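Local structure of haloacid dehalogenase-like hydrolase (2RBK) at residues A[27-32]-A[253-258]; A[51-56]-A[60-65]; A[70-75]-A[146-151]; A[78-83]-A[196-201]; A[103-106]-A[111-114]. The protein probably works as a magnesium-dependent phosphatase of the haloacid dehalogenase superfamily, hydrolysing phosphate esters at a site that binds magnesium and an oxidovanadium ligand. One frame throughout, in Å; residues are numbered along the deposited sequence.

From the N terminus, interaction 1 opens on helix 23-34 and closes only near the C terminus, on helix 250-258, so the other four contacts lie nested within its loop. Interaction 2 is local: it closes around helix 54-58 before interaction 3 opens. Interactions 3 and 4 cross, because their segments alternate along the chain in the order 70-75, 78-83, 146-151, 196-201. Inside both loops sits interaction 5, the hairpin formed by 103-106 and 111-114. Interactions 1, 2 and 4 tie helices and loops to the large mixed sheet or to one another; interaction 3 joins that sheet to the three-stranded sheet containing interaction 5, through the neighbouring strands 149-152 and 104-107.

Interaction 1 (A[27-32]-A[253-258]); sequences EALEAA and KAMKHF
Met255 reaches from helix 250-258 to Ala28, Leu29 and Ala32 of helix 23-34, a helix-helix contact of the Rossmann-like core of the haloacid dehalogenase fold. The axes of the two short segments approach to 10.4 Å, with their N-to-C directions 36° apart. This spacing and the small buried area of 136 Å² describe a light contact, in which one long side chain bridges to a helix face made largely of alanines.

The apolar contacts all converge on the end of Met255. Its SD lies 3.9 Å from CB of Ala28. Leu29 crosses the methionine at about a right angle and brings CD1 to 4.0 Å from SD in one of its two deposited conformers, so this contact is less certain. The thioether is bent at chi3 (63°), which turns CE along helix 23-34 to the next turn, where it meets Ala32. No hydrogen bond joins the segments. Because SD and CE make every contact from segment 253-258, an alanine at Met255 would probably open a gap beside Ala28 and Ala32 and leave the two helices without direct contact here.

Packing onto two core strands places the pair in the fold: Met255 also touches Leu5 and Phe7 of strand 4-7 and Phe209 of strand 206-210, while Leu29 touches Phe7.

CE also rests against a backbone carbonyl, Ala28 O, which already accepts the helical bond from Ala32 N at 2.9 Å; CE of Met255 is 3.5 Å from that oxygen, equal to the distance from CE to CB of Ala32.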
# COMPACT_ATOMS: atom_id res chain seq x y z
N GLU A 27 -10.88 -5.04 -17.63
CA GLU A 27 -12.17 -4.69 -18.28
C GLU A 27 -13.04 -3.85 -17.36
O GLU A 27 -13.67 -2.88 -17.81
CB GLU A 27 -12.88 -6.02 -18.66
CG GLU A 27 -12.15 -6.67 -19.82
CD GLU A 27 -12.55 -8.10 -20.05
OE1 GLU A 27 -13.39 -8.68 -19.34
OE2 GLU A 27 -12.00 -8.68 -21.01
N ALA A 28 -13.13 -4.19 -16.08
CA ALA A 28 -13.94 -3.44 -15.15
C ALA A 28 -13.45 -2.02 -15.00
O ALA A 28 -14.25 -1.08 -14.93
CB ALA A 28 -13.97 -4.18 -13.79
N LEU A 29 -12.14 -1.83 -14.90
CA LEU A 29 -11.59 -0.48 -14.73
C LEU A 29 -11.77 0.31 -16.01
O LEU A 29 -12.03 1.54 -15.94
CB LEU A 29 -10.16 -0.53 -14.18
CG LEU A 29 -10.04 -0.57 -12.68
CD1 LEU A 29 -10.72 -1.76 -12.05
CD2 LEU A 29 -8.55 -0.73 -12.27
N GLU A 30 -11.65 -0.30 -17.18
CA GLU A 30 -11.96 0.41 -18.44
C GLU A 30 -13.40 0.91 -18.41
O GLU A 30 -13.68 2.07 -18.75
CB GLU A 30 -11.75 -0.54 -19.63
CG GLU A 30 -10.32 -0.69 -20.08
CD GLU A 30 -9.80 0.41 -20.97
OE1 GLU A 30 -10.54 1.35 -21.40
OE2 GLU A 30 -8.57 0.45 -21.23
N ALA A 31 -14.32 0.02 -18.00
CA ALA A 31 -15.72 0.41 -18.00
C ALA A 31 -15.98 1.54 -16.99
O ALA A 31 -16.72 2.48 -17.26
CB ALA A 31 -16.59 -0.80 -17.68
N ALA A 32 -15.36 1.45 -15.80
CA ALA A 32 -15.56 2.47 -14.77
C ALA A 32 -14.98 3.80 -15.22
O ALA A 32 -15.57 4.87 -14.99
CB ALA A 32 -14.95 2.02 -13.48
N LYS A 253 -16.79 -8.47 -10.10
CA LYS A 253 -18.04 -8.85 -9.45
C LYS A 253 -18.48 -7.80 -8.46
O LYS A 253 -19.70 -7.48 -8.38
CB LYS A 253 -17.92 -10.21 -8.77
CG LYS A 253 -17.91 -11.36 -9.75
CD LYS A 253 -17.52 -12.64 -9.02
CE LYS A 253 -17.66 -13.89 -9.91
NZ LYS A 253 -17.06 -15.07 -9.23
N ALA A 254 -17.56 -7.26 -7.67
CA ALA A 254 -17.94 -6.23 -6.71
C ALA A 254 -18.46 -4.97 -7.40
O ALA A 254 -19.45 -4.37 -7.00
CB ALA A 254 -16.78 -5.91 -5.78
N MET A 255 -17.71 -4.55 -8.43
CA MET A 255 -18.12 -3.34 -9.18
C MET A 255 -19.49 -3.49 -9.80
O MET A 255 -20.30 -2.55 -9.82
CB MET A 255 -17.02 -2.94 -10.12
CG MET A 255 -15.76 -2.49 -9.38
SD MET A 255 -14.31 -2.23 -10.42
CE MET A 255 -14.87 -0.89 -11.47
N LYS A 256 -19.75 -4.67 -10.35
CA LYS A 256 -21.08 -4.96 -10.91
C LYS A 256 -22.15 -4.94 -9.81
O LYS A 256 -23.24 -4.41 -10.00
CB LYS A 256 -21.09 -6.27 -11.67
CG LYS A 256 -20.33 -6.21 -12.97
CD LYS A 256 -20.16 -7.57 -13.63
CE LYS A 256 -19.51 -7.49 -15.02
NZ LYS A 256 -19.52 -8.86 -15.73
N HIS A 257 -21.86 -5.56 -8.68
CA HIS A 257 -22.81 -5.61 -7.58
C HIS A 257 -23.30 -4.26 -7.14
O HIS A 257 -24.48 -4.07 -6.83
CB HIS A 257 -22.15 -6.35 -6.39
CG HIS A 257 -22.94 -6.17 -5.12
ND1 HIS A 257 -24.16 -6.80 -4.92
CD2 HIS A 257 -22.73 -5.37 -4.05
CE1 HIS A 257 -24.62 -6.41 -3.71
NE2 HIS A 257 -23.79 -5.55 -3.21
N PHE A 258 -22.38 -3.28 -7.09
CA PHE A 258 -22.75 -1.94 -6.67
C PHE A 258 -23.30 -1.07 -7.79
O PHE A 258 -23.75 0.04 -7.57
CB PHE A 258 -21.56 -1.26 -5.96
CG PHE A 258 -21.27 -1.85 -4.62
CD1 PHE A 258 -20.13 -2.65 -4.38
CD2 PHE A 258 -22.14 -1.64 -3.57
CE1 PHE A 258 -19.93 -3.19 -3.14
CE2 PHE A 258 -21.90 -2.15 -2.33
CZ PHE A 258 -20.81 -2.94 -2.11

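Interaction 2 (A[51-56]-A[60-65]); sequences NNLSEL and NLIDGY
Leu56 and Leu61 cross at about a right angle, their branches meeting through CD2 of Leu56 and CD1 of Leu61 at 4.0 Å. Leu53 and Ile62 cross in the same perpendicular manner one turn earlier on the helix side, with their CD1 atoms 4.1 Å apart. Ile62 therefore connects the two leucines of segment 51-56: its CD1 is also 3.9 Å from CB of Leu56. The torsions explain this reach, since CG1 of Ile62 stands beside the backbone N (chi1 -63°) and the chain then extends, carrying CD1 to where it touches both Leu53 and Leu56. Tyr65 adds a looser contact, CE2 to CD1 of Leu53 at 4.4 Å, oblique to the ring, while its hydroxyl bonds to Gln57.

The chain can fold back so tightly because helix 54-58 ends in a Schellman motif. Asn60 has a positive phi of 57°, and Leu61 N donates to Leu56 O at 3.1 Å with an N-H...O angle of 167°. At the other end of the helix, Leu53 occupies the N-cap position.

These elements belong to the beta-alpha-beta unit of strand 38-42, helix 54-58 and strand 64-67. Leu53, Ile62 and Tyr65 all touch Ile41, and Leu56 packs on Leu29 of helix 23-34. The side chain of Leu53 is about 8 Å from the bound oxidovanadium ligand, near the active site without lining it. Across these segments one nearly straight backbone bond closes the helix end, and apolar, mostly aliphatic packing does the rest, so the contact probably depends on shape and burial rather than on charge.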
# COMPACT_ATOMS: atom_id res chain seq x y z
N ASN A 51 6.06 -1.71 -10.15
CA ASN A 51 6.53 -2.25 -11.42
C ASN A 51 5.51 -3.23 -11.98
O ASN A 51 5.83 -3.94 -12.93
CB ASN A 51 7.90 -2.93 -11.26
CG ASN A 51 7.80 -4.25 -10.49
OD1 ASN A 51 6.85 -4.50 -9.75
ND2 ASN A 51 8.79 -5.13 -10.63
N ASN A 52 4.30 -3.26 -11.43
CA ASN A 52 3.33 -4.35 -11.72
C ASN A 52 2.00 -3.81 -12.21
O ASN A 52 1.04 -4.57 -12.30
CB ASN A 52 3.22 -5.25 -10.49
CG ASN A 52 2.76 -4.55 -9.23
OD1 ASN A 52 2.62 -3.30 -9.22
ND2 ASN A 52 2.62 -5.33 -8.17
N LEU A 53 1.92 -2.50 -12.59
CA LEU A 53 0.72 -1.88 -13.01
C LEU A 53 0.72 -1.43 -14.46
O LEU A 53 -0.16 -0.68 -14.89
CB LEU A 53 0.31 -0.68 -12.14
CG LEU A 53 0.02 -0.99 -10.69
CD1 LEU A 53 -0.43 0.33 -10.03
CD2 LEU A 53 -1.04 -2.06 -10.57
N SER A 54 1.70 -1.86 -15.29
CA SER A 54 1.80 -1.33 -16.65
C SER A 54 0.54 -1.51 -17.47
O SER A 54 0.24 -0.68 -18.28
CB SER A 54 3.01 -1.90 -17.38
OG SER A 54 2.91 -3.27 -17.56
N GLU A 55 -0.18 -2.59 -17.26
CA GLU A 55 -1.41 -2.73 -18.04
C GLU A 55 -2.41 -1.60 -17.83
O GLU A 55 -3.06 -1.07 -18.76
CB GLU A 55 -2.06 -4.08 -17.76
CG GLU A 55 -1.16 -5.22 -18.18
CD GLU A 55 -1.44 -6.48 -17.42
OE1 GLU A 55 -1.53 -6.40 -16.18
OE2 GLU A 55 -1.54 -7.54 -17.99
N LEU A 56 -2.52 -1.17 -16.60
CA LEU A 56 -3.43 -0.09 -16.27
C LEU A 56 -2.85 1.27 -16.68
O LEU A 56 -3.57 2.14 -17.16
CB LEU A 56 -3.79 -0.08 -14.78
CG LEU A 56 -4.43 -1.34 -14.25
CD1 LEU A 56 -4.67 -1.24 -12.76
CD2 LEU A 56 -5.73 -1.62 -15.02
N ASN A 60 -3.86 4.31 -19.44
CA ASN A 60 -4.18 5.63 -18.90
C ASN A 60 -5.44 5.63 -18.05
O ASN A 60 -6.25 6.53 -18.09
CB ASN A 60 -4.23 6.66 -20.00
CG ASN A 60 -2.84 6.95 -20.53
OD1 ASN A 60 -2.03 7.45 -19.74
ND2 ASN A 60 -2.61 6.55 -21.80
N LEU A 61 -5.56 4.58 -17.22
CA LEU A 61 -6.75 4.39 -16.37
C LEU A 61 -6.61 4.89 -14.93
O LEU A 61 -7.61 4.95 -14.24
CB LEU A 61 -7.10 2.88 -16.28
CG LEU A 61 -7.50 2.30 -17.64
CD1 LEU A 61 -7.70 0.79 -17.50
CD2 LEU A 61 -8.74 2.96 -18.24
N ILE A 62 -5.42 5.25 -14.47
CA ILE A 62 -5.20 5.67 -13.09
C ILE A 62 -5.14 7.18 -13.01
O ILE A 62 -4.41 7.82 -13.75
CB ILE A 62 -3.93 5.02 -12.52
CG1 ILE A 62 -4.07 3.49 -12.46
CG2 ILE A 62 -3.58 5.60 -11.16
CD1 ILE A 62 -2.77 2.77 -12.34
N ASP A 63 -5.94 7.75 -12.09
CA ASP A 63 -6.06 9.20 -11.89
C ASP A 63 -5.16 9.73 -10.79
O ASP A 63 -5.02 10.97 -10.69
CB ASP A 63 -7.52 9.56 -11.64
CG ASP A 63 -8.37 9.17 -12.83
OD1 ASP A 63 -8.10 9.64 -13.97
OD2 ASP A 63 -9.30 8.34 -12.66
N GLY A 64 -4.60 8.91 -9.94
CA GLY A 64 -3.72 9.37 -8.87
C GLY A 64 -3.28 8.21 -8.02
O GLY A 64 -3.80 7.10 -8.12
N TYR A 65 -2.30 8.52 -7.15
CA TYR A 65 -1.63 7.54 -6.36
C TYR A 65 -1.50 7.95 -4.89
O TYR A 65 -1.03 9.05 -4.59
CB TYR A 65 -0.18 7.28 -6.86
CG TYR A 65 -0.11 6.63 -8.22
CD1 TYR A 65 -0.29 7.35 -9.39
CD2 TYR A 65 0.16 5.27 -8.35
CE1 TYR A 65 -0.23 6.76 -10.63
CE2 TYR A 65 0.23 4.65 -9.58
CZ TYR A 65 0.04 5.42 -10.71
OH TYR A 65 0.10 4.79 -11.94

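Interaction 3 (A[70-75]-A[146-151]); sequences GAYCFV and EVIQMT
Two classic beta bulges meet where the start of strand 72-75, in the core sheet of the haloacid dehalogenase fold, comes up to the start of strand 149-152, in the three-stranded sheet of the inserted region, consistent with the cap of Cof-type members. Ala71 and Tyr72 form one bulge, both facing Thr67; Ile148 and Gln149 form the other, both facing Val107. The nearest CA atoms are those of Ala71 and Ile148, 6.5 Å apart.

Ile148 makes the contact from segment 146-151 with two different branches. Its CG2, anti to the backbone N, presses against CB of Ala71 at 3.6 Å, and the same methyl lies 3.7 Å from Ala71 O. The longer branch leaves beside the backbone N (chi1 -55°) and runs out extended, bringing CD1 to 4.0 Å from CD1 of Tyr72. That methyl approaches the ring obliquely. No hydrogen bond links the segments, and the 138 Å² buried here comes almost wholly from packing among three buried residues.

The tyrosine's polar end points to a separate partner, its OH bonding to Glu109 OE2, while Gln149 bonds through NE2 to Gly44 O and through OE1 to Asn69 ND2.

Around the contact, Tyr72 packs on Val79 and Lys82 of strand 78-82, Ala71 and Gln149 touch Thr182 of strand 180-182, and the adjoining Val147 and Met150 rest on helix 87-100.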
# COMPACT_ATOMS: atom_id res chain seq x y z
N GLY A 70 -0.00 6.15 2.37
CA GLY A 70 -0.48 7.51 2.59
C GLY A 70 0.55 8.53 2.84
O GLY A 70 0.23 9.75 2.82
N ALA A 71 1.81 8.13 3.05
CA ALA A 71 2.89 9.08 3.33
C ALA A 71 3.41 9.79 2.08
O ALA A 71 4.21 10.73 2.18
CB ALA A 71 4.05 8.40 4.04
N TYR A 72 2.96 9.42 0.88
CA TYR A 72 3.41 10.08 -0.32
C TYR A 72 2.31 9.98 -1.39
O TYR A 72 2.09 8.89 -1.93
CB TYR A 72 4.74 9.54 -0.81
CG TYR A 72 5.40 10.38 -1.86
CD1 TYR A 72 6.20 11.43 -1.46
CD2 TYR A 72 5.25 10.08 -3.19
CE1 TYR A 72 6.82 12.23 -2.38
CE2 TYR A 72 5.88 10.88 -4.11
CZ TYR A 72 6.68 11.94 -3.73
OH TYR A 72 7.35 12.69 -4.68
N CYS A 73 1.59 11.08 -1.65
CA CYS A 73 0.44 11.06 -2.51
C CYS A 73 0.61 12.04 -3.65
O CYS A 73 1.08 13.17 -3.41
CB CYS A 73 -0.81 11.43 -1.71
SG CYS A 73 -1.19 10.35 -0.31
N PHE A 74 0.22 11.64 -4.87
CA PHE A 74 0.41 12.51 -6.02
C PHE A 74 -0.67 12.25 -7.07
O PHE A 74 -1.25 11.18 -7.14
CB PHE A 74 1.82 12.39 -6.61
CG PHE A 74 2.23 10.98 -6.96
CD1 PHE A 74 2.05 10.47 -8.25
CD2 PHE A 74 2.82 10.14 -6.01
CE1 PHE A 74 2.45 9.16 -8.55
CE2 PHE A 74 3.24 8.87 -6.32
CZ PHE A 74 3.06 8.38 -7.62
N VAL A 75 -0.91 13.30 -7.86
CA VAL A 75 -1.91 13.30 -8.93
C VAL A 75 -1.17 13.83 -10.16
O VAL A 75 -0.76 14.98 -10.18
CB VAL A 75 -3.10 14.16 -8.57
CG1 VAL A 75 -4.11 14.21 -9.76
CG2 VAL A 75 -3.76 13.63 -7.31
N GLU A 146 16.48 11.34 5.37
CA GLU A 146 15.12 11.80 5.53
C GLU A 146 14.19 10.69 4.98
O GLU A 146 14.06 10.54 3.75
CB GLU A 146 15.01 13.16 4.87
CG GLU A 146 16.06 14.15 5.36
CD GLU A 146 16.22 14.49 6.83
OE1 GLU A 146 15.15 14.70 7.46
OE2 GLU A 146 17.34 14.61 7.43
N VAL A 147 13.60 9.94 5.85
CA VAL A 147 12.92 8.72 5.49
C VAL A 147 11.40 8.92 5.54
O VAL A 147 10.86 9.37 6.56
CB VAL A 147 13.38 7.58 6.40
CG1 VAL A 147 12.64 6.29 6.11
CG2 VAL A 147 14.88 7.37 6.27
N ILE A 148 10.74 8.55 4.47
CA ILE A 148 9.28 8.59 4.36
C ILE A 148 8.66 7.31 4.83
O ILE A 148 7.59 7.30 5.51
CB ILE A 148 8.86 8.89 2.92
CG1 ILE A 148 9.53 10.20 2.45
CG2 ILE A 148 7.36 8.93 2.80
CD1 ILE A 148 9.10 10.69 1.12
N GLN A 149 9.27 6.15 4.57
CA GLN A 149 8.77 4.86 5.00
C GLN A 149 9.96 3.94 5.29
O GLN A 149 10.94 3.94 4.57
CB GLN A 149 7.86 4.21 3.95
CG GLN A 149 7.28 2.86 4.40
CD GLN A 149 6.19 2.42 3.45
OE1 GLN A 149 5.01 2.82 3.68
NE2 GLN A 149 6.48 1.69 2.40
N MET A 150 9.84 3.15 6.37
CA MET A 150 10.76 2.06 6.64
C MET A 150 10.02 0.76 6.60
O MET A 150 8.88 0.69 7.07
CB MET A 150 11.39 2.19 8.01
CG MET A 150 12.08 3.38 8.35
SD MET A 150 12.62 3.53 10.03
CE MET A 150 11.33 3.71 11.16
N THR A 151 10.66 -0.26 6.10
CA THR A 151 10.06 -1.61 6.00
C THR A 151 10.98 -2.62 6.66
O THR A 151 11.85 -3.21 5.96
CB THR A 151 9.73 -1.89 4.54
OG1 THR A 151 8.82 -0.87 4.09
CG2 THR A 151 9.08 -3.24 4.43

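Interaction 4 (A[78-83]-A[196-201]); sequences EVIYKS and IRHFGI
Ile80 and His198 mark the closest backbone approach, their CA atoms 7.6 Å apart, between a classic beta bulge in strand 78-82 (Ile80 and Tyr81 both facing Cys73) and the last turn of helix 188-199. The strand is an outermost one of the mixed sheet in the Rossmann-like core, and the C-terminal turn of the helix packs against it at the surface.

Ile80 sends its two branches to different parts of His198. With CG1 between the backbone N and the carbonyl carbon (chi1 69°), CG2 is left beside the N and comes 3.7 Å from ND1, approaching the ring obliquely. CD1 lies 4.2 Å from CB of His198.

Glu78, its side chain extended, brings OE1 to the edge of the same ring near its plane, 3.6 Å from CE1 of His198. Carboxylate and ring planes are 80° apart. Glu78 may attract His198 weakly if the ring is protonated; its OE2 is 7.0 Å from Arg197 NH2, too far for a salt bridge.

Arg197 bends at chi3 (63°) and pairs through NE with Glu194 OE1 in a salt bridge within its own helix. Its NH2 ends 3.1 Å from Ile80 O, which sits at the guanidinium edge near its plane, though the angle is too poor for a hydrogen bond.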
# COMPACT_ATOMS: atom_id res chain seq x y z
N GLU A 78 1.98 16.16 -9.74
CA GLU A 78 1.81 17.01 -8.60
C GLU A 78 1.75 16.23 -7.29
O GLU A 78 0.82 15.47 -7.08
CB GLU A 78 0.52 17.80 -8.77
CG GLU A 78 0.26 18.81 -7.64
CD GLU A 78 -1.01 19.59 -7.79
OE1 GLU A 78 -1.70 19.52 -8.84
OE2 GLU A 78 -1.35 20.28 -6.83
N VAL A 79 2.74 16.44 -6.43
CA VAL A 79 2.66 15.89 -5.07
C VAL A 79 1.62 16.69 -4.28
O VAL A 79 1.70 17.94 -4.24
CB VAL A 79 4.04 15.91 -4.37
CG1 VAL A 79 3.87 15.46 -2.94
CG2 VAL A 79 5.05 15.07 -5.15
N ILE A 80 0.65 16.00 -3.73
CA ILE A 80 -0.41 16.66 -2.94
C ILE A 80 -0.24 16.52 -1.46
O ILE A 80 -0.87 17.28 -0.70
CB ILE A 80 -1.81 16.22 -3.42
CG1 ILE A 80 -2.11 14.75 -3.09
CG2 ILE A 80 -2.03 16.55 -4.88
CD1 ILE A 80 -3.54 14.38 -3.26
N TYR A 81 0.59 15.57 -1.00
CA TYR A 81 0.83 15.36 0.41
C TYR A 81 2.05 14.45 0.54
O TYR A 81 2.19 13.49 -0.21
CB TYR A 81 -0.36 14.70 1.15
CG TYR A 81 -0.03 14.37 2.57
CD1 TYR A 81 0.15 15.34 3.55
CD2 TYR A 81 0.18 13.05 2.95
CE1 TYR A 81 0.51 15.03 4.83
CE2 TYR A 81 0.56 12.73 4.24
CZ TYR A 81 0.72 13.71 5.20
OH TYR A 81 1.05 13.43 6.49
N LYS A 82 2.91 14.73 1.52
CA LYS A 82 3.98 13.81 1.88
C LYS A 82 4.30 14.01 3.35
O LYS A 82 3.87 14.99 3.97
CB LYS A 82 5.21 13.97 1.01
CG LYS A 82 5.79 15.36 0.86
CD LYS A 82 7.16 15.35 0.21
CE LYS A 82 7.98 16.59 0.46
NZ LYS A 82 9.02 16.95 -0.53
N SER A 83 5.06 13.07 3.87
CA SER A 83 5.48 13.13 5.25
C SER A 83 6.86 12.50 5.40
O SER A 83 7.38 11.90 4.49
CB SER A 83 4.48 12.40 6.19
OG SER A 83 4.48 11.03 5.90
N ILE A 196 -9.33 13.01 -2.08
CA ILE A 196 -10.67 13.55 -2.31
C ILE A 196 -10.66 15.08 -2.08
O ILE A 196 -11.44 15.75 -2.76
CB ILE A 196 -11.76 12.83 -1.49
CG1 ILE A 196 -11.69 13.08 -0.01
CG2 ILE A 196 -11.77 11.36 -1.89
CD1 ILE A 196 -12.75 12.31 0.78
N ARG A 197 -9.82 15.58 -1.18
CA ARG A 197 -9.63 17.05 -1.00
C ARG A 197 -9.25 17.64 -2.32
O ARG A 197 -9.77 18.69 -2.73
CB ARG A 197 -8.54 17.30 0.07
CG ARG A 197 -8.08 18.71 0.30
CD ARG A 197 -6.88 18.89 1.21
NE ARG A 197 -5.67 18.25 0.68
CZ ARG A 197 -4.96 18.70 -0.30
NH1 ARG A 197 -5.33 19.85 -0.89
NH2 ARG A 197 -3.87 18.04 -0.74
N HIS A 198 -8.31 17.02 -3.06
CA HIS A 198 -7.85 17.58 -4.32
C HIS A 198 -8.93 17.63 -5.39
O HIS A 198 -9.00 18.57 -6.20
CB HIS A 198 -6.65 16.73 -4.77
CG HIS A 198 -6.02 17.19 -6.01
ND1 HIS A 198 -5.11 18.22 -6.02
CD2 HIS A 198 -6.11 16.76 -7.30
CE1 HIS A 198 -4.70 18.39 -7.26
NE2 HIS A 198 -5.29 17.54 -8.07
N PHE A 199 -9.79 16.61 -5.43
CA PHE A 199 -10.81 16.48 -6.44
C PHE A 199 -12.17 17.04 -6.02
O PHE A 199 -13.07 17.07 -6.84
CB PHE A 199 -11.01 15.03 -6.89
CG PHE A 199 -9.90 14.53 -7.79
CD1 PHE A 199 -8.72 13.97 -7.30
CD2 PHE A 199 -10.04 14.64 -9.15
CE1 PHE A 199 -7.74 13.55 -8.18
CE2 PHE A 199 -9.02 14.23 -10.03
CZ PHE A 199 -7.90 13.67 -9.50
N GLY A 200 -12.37 17.51 -4.83
CA GLY A 200 -13.69 17.98 -4.39
C GLY A 200 -14.70 16.85 -4.20
O GLY A 200 -15.93 17.13 -4.25
N ILE A 201 -14.24 15.65 -4.00
CA ILE A 201 -15.09 14.48 -3.77
C ILE A 201 -15.37 14.35 -2.29
O ILE A 201 -14.48 14.60 -1.49
CB ILE A 201 -14.44 13.25 -4.41
CG1 ILE A 201 -14.41 13.40 -5.93
CG2 ILE A 201 -15.10 11.96 -3.99
CD1 ILE A 201 -13.65 12.34 -6.69

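Interaction 5 (A[103-106]-A[111-114]); sequences PCIF and NISV
Backbone N-H and C=O groups of Phe106 and Ser113 meet and exchange hydrogen bonds, with Ile105, Ile112 and Val114 on one face of the ribbon and the Phe106 ring and the Ser113 side chain on the other. Phe106 N donates to Ser113 O at 2.9 Å; Ser113 N returns the bond to Phe106 O at 3.0 Å. This reciprocal pair defines the hydrogen-bonded register of an antiparallel beta hairpin, whose short strand segments run at 160° to each other. Ile105 and Val114 form the adjoining non-hydrogen-bonded pair, where the CA of Ile105 lies 3.3 Å from Ser113 O in a CA-H...O contact.

On the aliphatic face, CG1 of Ile105 stands beside the backbone N (chi1 -63°) and meets CG2 of Val114 at 3.8 Å; its other branch, CG2, packs 3.9 Å from CG1 of Ile112. An alanine at Ile105 would lack both branches, and would probably leave a gap beside CG2 of Val114 and CG1 of Ile112. Next to the Phe106 and Ser113 pair a water donates to Phe106 O at 2.9 Å and also hydrogen-bonds Ser113 OG at 2.7 Å, so that carbonyl is held by two bonds.

Within the three-stranded antiparallel sheet, strand 104-107 is central, between 112-115 and 149-152. Phe106 packs on Phe139 and Ala142 of helix 139-143 and on Met150 of strand 149-152, whereas Ile105 touches Phe125 of helix 119-128.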
# COMPACT_ATOMS: atom_id res chain seq x y z
N PRO A 103 16.88 -7.43 8.23
CA PRO A 103 17.02 -6.36 7.26
C PRO A 103 15.91 -5.31 7.40
O PRO A 103 14.84 -5.53 8.00
CB PRO A 103 16.83 -7.06 5.91
CG PRO A 103 16.35 -8.43 6.20
CD PRO A 103 16.47 -8.69 7.66
N CYS A 104 16.19 -4.16 6.79
CA CYS A 104 15.21 -3.07 6.78
C CYS A 104 15.42 -2.23 5.52
O CYS A 104 16.56 -1.90 5.20
CB CYS A 104 15.34 -2.23 8.03
SG CYS A 104 13.99 -1.03 8.27
N ILE A 105 14.33 -1.94 4.84
CA ILE A 105 14.28 -1.02 3.70
C ILE A 105 13.99 0.37 4.20
O ILE A 105 13.15 0.59 5.10
CB ILE A 105 13.25 -1.48 2.67
CG1 ILE A 105 13.60 -2.85 2.09
CG2 ILE A 105 12.97 -0.47 1.61
CD1 ILE A 105 12.46 -3.51 1.36
N PHE A 106 14.71 1.35 3.65
CA PHE A 106 14.53 2.77 3.97
C PHE A 106 14.20 3.51 2.71
O PHE A 106 15.01 3.49 1.76
CB PHE A 106 15.77 3.36 4.65
CG PHE A 106 16.08 2.76 6.00
CD1 PHE A 106 16.79 1.57 6.10
CD2 PHE A 106 15.65 3.36 7.17
CE1 PHE A 106 17.03 1.02 7.32
CE2 PHE A 106 15.94 2.82 8.38
CZ PHE A 106 16.63 1.61 8.47
N ASN A 111 14.90 8.02 -3.50
CA ASN A 111 15.85 6.89 -3.41
C ASN A 111 15.23 5.83 -2.54
O ASN A 111 14.36 6.12 -1.72
CB ASN A 111 17.21 7.25 -2.85
CG ASN A 111 18.01 8.12 -3.78
OD1 ASN A 111 18.60 7.59 -4.73
ND2 ASN A 111 18.07 9.38 -3.47
N ILE A 112 15.69 4.62 -2.73
CA ILE A 112 15.27 3.47 -1.94
C ILE A 112 16.53 2.63 -1.65
O ILE A 112 17.34 2.44 -2.55
CB ILE A 112 14.13 2.66 -2.57
CG1 ILE A 112 13.60 1.59 -1.63
CG2 ILE A 112 14.51 2.09 -3.92
CD1 ILE A 112 12.31 0.85 -2.14
N SER A 113 16.64 2.16 -0.43
CA SER A 113 17.80 1.38 -0.00
C SER A 113 17.39 0.26 0.90
O SER A 113 16.36 0.31 1.57
CB SER A 113 18.75 2.30 0.78
OG SER A 113 19.05 3.49 0.14
N VAL A 114 18.26 -0.74 1.01
CA VAL A 114 18.08 -1.84 1.97
C VAL A 114 19.35 -2.02 2.74
O VAL A 114 20.45 -1.89 2.20
CB VAL A 114 17.59 -3.11 1.27
CG1 VAL A 114 18.61 -3.64 0.25
CG2 VAL A 114 17.21 -4.16 2.28
O HOH W 1 17.03 5.19 0.57